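Local coordinates for acetyltransferase (Sinorhizobium meliloti, PDB 4JXR), which probably transfers the acetyl group of acetyl-CoA to an acceptor, consistent with a phosphinothricin-type acetyltransferase of the GNAT superfamily, at residues 85-90 with 133-138; 107-112 with 162-167. All blocks are in the same frame, centred on the assembly; numbering follows the deposited sequence.

Interaction 1: residues 85-90 with 133-138; sequences VEDSIY and ALHRAL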
# COMPACT_ATOMS: atom_id res chain seq x y z
N VAL A 85 1.99 -10.72 -4.01
CA VAL A 85 0.92 -10.25 -4.86
C VAL A 85 -0.31 -9.92 -4.01
O VAL A 85 -0.48 -10.44 -2.90
CB VAL A 85 0.54 -11.25 -5.96
CG1 VAL A 85 1.51 -11.18 -7.11
CG2 VAL A 85 0.42 -12.67 -5.42
N GLU A 86 -1.14 -9.05 -4.54
CA GLU A 86 -2.40 -8.66 -3.94
C GLU A 86 -3.50 -9.02 -4.91
O GLU A 86 -3.40 -8.73 -6.12
CB GLU A 86 -2.40 -7.17 -3.71
CG GLU A 86 -3.71 -6.63 -3.17
CD GLU A 86 -3.65 -5.18 -2.76
OE1 GLU A 86 -2.57 -4.62 -2.60
OE2 GLU A 86 -4.74 -4.58 -2.57
N ASP A 87 -4.62 -9.58 -4.44
CA ASP A 87 -5.73 -9.90 -5.29
C ASP A 87 -6.79 -8.83 -5.29
O ASP A 87 -7.05 -8.21 -4.25
CB ASP A 87 -6.43 -11.24 -4.87
CG ASP A 87 -7.07 -11.23 -3.55
OD1 ASP A 87 -6.32 -11.38 -2.52
OD2 ASP A 87 -8.33 -11.20 -3.50
N SER A 88 -7.43 -8.67 -6.44
CA SER A 88 -8.59 -7.80 -6.63
C SER A 88 -9.65 -8.58 -7.36
O SER A 88 -9.37 -9.24 -8.35
CB SER A 88 -8.21 -6.60 -7.49
OG SER A 88 -7.27 -5.75 -6.82
N ILE A 89 -10.88 -8.56 -6.86
CA ILE A 89 -12.00 -9.32 -7.40
C ILE A 89 -13.22 -8.43 -7.46
O ILE A 89 -13.59 -7.84 -6.45
CB ILE A 89 -12.32 -10.53 -6.53
CG1 ILE A 89 -11.12 -11.42 -6.30
CG2 ILE A 89 -13.48 -11.34 -7.14
CD1 ILE A 89 -11.40 -12.44 -5.25
N TYR A 90 -13.89 -8.38 -8.61
CA TYR A 90 -15.12 -7.58 -8.79
C TYR A 90 -16.15 -8.40 -9.52
O TYR A 90 -15.94 -8.83 -10.64
CB TYR A 90 -14.82 -6.29 -9.54
CG TYR A 90 -13.93 -5.38 -8.73
CD1 TYR A 90 -14.46 -4.52 -7.81
CD2 TYR A 90 -12.56 -5.38 -8.88
CE1 TYR A 90 -13.66 -3.73 -7.02
CE2 TYR A 90 -11.74 -4.58 -8.06
CZ TYR A 90 -12.32 -3.80 -7.13
OH TYR A 90 -11.52 -3.00 -6.33
N ALA A 133 -14.92 -13.51 4.43
CA ALA A 133 -15.28 -14.92 4.46
C ALA A 133 -14.85 -15.63 3.16
O ALA A 133 -14.42 -16.77 3.21
CB ALA A 133 -16.76 -15.09 4.70
N LEU A 134 -15.02 -14.97 2.03
CA LEU A 134 -14.54 -15.54 0.77
C LEU A 134 -13.06 -15.87 0.84
O LEU A 134 -12.62 -16.93 0.44
CB LEU A 134 -14.81 -14.52 -0.37
CG LEU A 134 -14.11 -14.85 -1.70
CD1 LEU A 134 -14.54 -16.18 -2.27
CD2 LEU A 134 -14.32 -13.70 -2.68
N HIS A 135 -12.29 -14.90 1.34
CA HIS A 135 -10.86 -15.11 1.44
C HIS A 135 -10.53 -16.18 2.47
O HIS A 135 -9.68 -17.03 2.23
CB HIS A 135 -10.15 -13.80 1.73
CG HIS A 135 -10.10 -12.88 0.55
ND1 HIS A 135 -11.15 -12.08 0.15
CD2 HIS A 135 -9.14 -12.68 -0.36
CE1 HIS A 135 -10.80 -11.44 -0.96
NE2 HIS A 135 -9.58 -11.78 -1.29
N ARG A 136 -11.21 -16.20 3.62
CA ARG A 136 -10.98 -17.22 4.62
C ARG A 136 -11.19 -18.60 4.02
O ARG A 136 -10.41 -19.52 4.29
CB ARG A 136 -11.92 -17.02 5.82
CG ARG A 136 -11.67 -18.00 6.95
CD ARG A 136 -10.45 -17.59 7.77
NE ARG A 136 -10.02 -18.60 8.69
CZ ARG A 136 -9.05 -19.45 8.45
NH1 ARG A 136 -8.28 -19.34 7.37
NH2 ARG A 136 -8.82 -20.42 9.33
N ALA A 137 -12.21 -18.77 3.21
CA ALA A 137 -12.52 -20.04 2.59
C ALA A 137 -11.43 -20.54 1.68
O ALA A 137 -11.34 -21.75 1.45
CB ALA A 137 -13.82 -19.94 1.78
N LEU A 138 -10.60 -19.65 1.16
CA LEU A 138 -9.47 -19.94 0.30
C LEU A 138 -8.17 -19.97 1.09
O LEU A 138 -7.11 -19.99 0.49
CB LEU A 138 -9.39 -18.94 -0.88
CG LEU A 138 -10.02 -19.31 -2.21
CD1 LEU A 138 -9.25 -20.46 -2.83
CD2 LEU A 138 -11.44 -19.72 -1.98
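His-135 and Asp-87 approach each other from opposite directions, one from a helix and one from a strand, and meet in a single nearly straight hydrogen bond. The N-H of NE2 of His-135 is directed at OD2 of Asp-87, 2.6 Å away, with an angle of 168° at the hydrogen. The acceptor lies close to the imidazole plane and uses its syn lone pair, on the side of OD1, although carboxylate and ring are turned 37° against each other. The aspartate reaches this position with CG set between its own backbone N and carbonyl carbon (chi1 65°). The other ring nitrogen, ND1, is hydrogen-bonded to the carbonyl O of Ser-131, one turn back in the helix, and together the two bonds should hold the ring in one rotation.

In the GNAT fold this is helix 129-137 packing on the central strand 84-91, whose residue Ile-89 belongs to the acetyl-CoA site seen for this protein. Two residues further along the strand, where the side chain again faces the helix, Ile-89 and Leu-134 point at each other tip to tip, CD1 of the isoleucine lying 4.1 Å from CD2 of the leucine. That same CD1 stands obliquely to the imidazole of His-135, 4.4 Å from its NE2. Phe-140 adds an edge-to-face ring contact with His-135, while Leu-105 of helix 100-115 also touches the histidine.

Interaction 2: residues 107-112 with 162-167; sequences ELVGRC and MQRPLG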
# COMPACT_ATOMS: atom_id res chain seq x y z
N GLU A 107 -8.47 -19.29 -9.00
CA GLU A 107 -7.65 -19.09 -10.17
C GLU A 107 -6.49 -18.18 -9.88
O GLU A 107 -5.36 -18.47 -10.27
CB GLU A 107 -8.54 -18.54 -11.31
CG GLU A 107 -7.83 -18.03 -12.55
CD GLU A 107 -7.15 -19.02 -13.46
OE1 GLU A 107 -7.03 -20.21 -13.13
OE2 GLU A 107 -6.70 -18.61 -14.56
N LEU A 108 -6.69 -17.06 -9.19
CA LEU A 108 -5.56 -16.21 -8.85
C LEU A 108 -4.56 -16.95 -7.99
O LEU A 108 -3.35 -16.82 -8.21
CB LEU A 108 -6.02 -14.94 -8.17
CG LEU A 108 -6.90 -13.99 -8.98
CD1 LEU A 108 -7.18 -12.76 -8.16
CD2 LEU A 108 -6.26 -13.62 -10.31
N VAL A 109 -5.03 -17.64 -6.95
CA VAL A 109 -4.15 -18.39 -6.07
C VAL A 109 -3.36 -19.41 -6.88
O VAL A 109 -2.13 -19.52 -6.74
CB VAL A 109 -4.92 -19.03 -4.93
CG1 VAL A 109 -4.07 -20.06 -4.18
CG2 VAL A 109 -5.47 -17.99 -3.97
N GLY A 110 -4.03 -20.19 -7.71
CA GLY A 110 -3.35 -21.20 -8.49
C GLY A 110 -2.34 -20.62 -9.46
O GLY A 110 -1.20 -21.09 -9.57
N ARG A 111 -2.77 -19.60 -10.20
CA ARG A 111 -1.90 -18.95 -11.18
C ARG A 111 -0.66 -18.41 -10.50
O ARG A 111 0.46 -18.59 -10.99
CB ARG A 111 -2.63 -17.85 -11.90
CG ARG A 111 -3.68 -18.36 -12.89
CD ARG A 111 -3.03 -18.84 -14.18
NE ARG A 111 -2.54 -17.77 -15.04
CZ ARG A 111 -3.31 -17.08 -15.88
NH1 ARG A 111 -4.62 -17.22 -15.88
NH2 ARG A 111 -2.77 -16.25 -16.75
N CYS A 112 -0.83 -17.68 -9.38
CA CYS A 112 0.32 -17.05 -8.75
C CYS A 112 1.20 -18.11 -8.10
O CYS A 112 2.41 -17.88 -8.03
CB CYS A 112 -0.17 -15.97 -7.80
SG CYS A 112 -0.87 -14.53 -8.65
N MSE A 162 -5.61 -9.40 4.96
CA MSE A 162 -5.55 -10.86 5.09
C MSE A 162 -4.39 -11.37 4.26
O MSE A 162 -3.95 -10.71 3.32
CB MSE A 162 -6.82 -11.51 4.62
CG MSE A 162 -8.06 -10.92 5.32
SE MSE A 162 -9.67 -11.88 4.86
CE MSE A 162 -9.39 -13.48 5.88
N GLN A 163 -3.92 -12.57 4.57
CA GLN A 163 -2.73 -13.10 3.88
C GLN A 163 -2.85 -14.62 3.77
O GLN A 163 -3.33 -15.27 4.68
CB GLN A 163 -1.47 -12.72 4.61
CG GLN A 163 -0.19 -13.03 3.88
CD GLN A 163 1.02 -12.47 4.58
OE1 GLN A 163 0.92 -11.53 5.36
NE2 GLN A 163 2.15 -13.04 4.28
N ARG A 164 -2.30 -15.16 2.70
CA ARG A 164 -2.18 -16.60 2.41
C ARG A 164 -0.72 -16.80 1.89
O ARG A 164 -0.36 -16.11 0.95
CB ARG A 164 -3.21 -17.01 1.32
CG ARG A 164 -3.29 -18.53 1.14
CD ARG A 164 -4.03 -18.86 -0.16
NE ARG A 164 -4.32 -20.27 -0.37
CZ ARG A 164 -3.51 -21.17 -0.92
NH1 ARG A 164 -2.23 -20.91 -1.17
NH2 ARG A 164 -4.02 -22.36 -1.22
N PRO A 165 0.04 -17.82 2.33
CA PRO A 165 1.26 -18.19 1.62
C PRO A 165 0.88 -18.82 0.29
O PRO A 165 -0.20 -19.39 0.15
CB PRO A 165 1.92 -19.20 2.55
CG PRO A 165 0.77 -19.84 3.26
CD PRO A 165 -0.23 -18.72 3.47
N LEU A 166 1.80 -18.77 -0.63
CA LEU A 166 1.68 -19.42 -1.91
C LEU A 166 2.87 -20.37 -2.09
O LEU A 166 4.01 -19.97 -1.86
CB LEU A 166 1.70 -18.41 -3.08
CG LEU A 166 0.60 -17.35 -3.07
CD1 LEU A 166 0.91 -16.33 -4.12
CD2 LEU A 166 -0.78 -17.95 -3.27
N GLY A 167 2.59 -21.56 -2.58
CA GLY A 167 3.64 -22.49 -2.85
C GLY A 167 4.51 -22.78 -1.65
O GLY A 167 4.03 -23.04 -0.57
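Helix 100-115, which follows the central strand 84-91 in the GNAT fold, packs here against the end of strand 155-165 and the residues just beyond it. Val-109 is the hub of the contact. Its CG1, anti to the backbone N (chi1 167°), sits over the middle of one face of the Arg-164 guanidinium, 3.5 Å from CZ, while CG2 faces the arginine's CD at 4.2 Å. This holds for the arginine conformer described, one of two modelled. The two side chains cross at about a right angle, so the valine presents a methyl group to the flat cation and leaves the guanidinium's N-H groups, which point outward in its plane, clear of the apolar contact.

The arginine chain is extended from CG to NE. Beyond it, NH1 makes a bent hydrogen bond, 133° at the hydrogen, to O of Pro-165, 2.9 Å away; the donor lies in the carbonyl plane, although the oxygen is tilted 25° from the guanidinium plane.

Next to this, Leu-166 extends the contact along the helix with its two methyls. CD2 lies 4.0 Å from CG1 of Val-109, and CD1 meets CB of Cys-112 at 3.9 Å. Met-120 of strand 119-125 touches both Val-109 and Cys-112, and Phe-117 touches both Cys-112 and Leu-166, closing an apolar layer between helix and sheet. The contact between helix and strand end is therefore one of dispersion: the arginine contributes its face to apolar packing, while the Pro-165 carbonyl takes up an N-H at the rim of the guanidinium and so should help orient that face toward the valine.

The two contacts, with centres 9 Å apart, touch one another and both reach the same sheet. Polar and apolar links join them: O of Leu-138 in interaction 1 lies 2.9 Å from NE of Arg-164 in interaction 2, a probable hydrogen bond, and CB of Asp-87 packs 3.7 Å from CD1 of Leu-108. CG2 of Val-85 likewise rests 3.9 Å from CD1 of Leu-166. Interaction 1 is the nearer to the acetyl-CoA site: it contains Ile-89, whereas the side chain of Val-109 in interaction 2 stays about 8 Å from that of Ile-89. No acetyl-CoA is bound to this chain, but a citrate, probably from the crystallisation liquor, lies about 3 Å from the Leu-134 side chain.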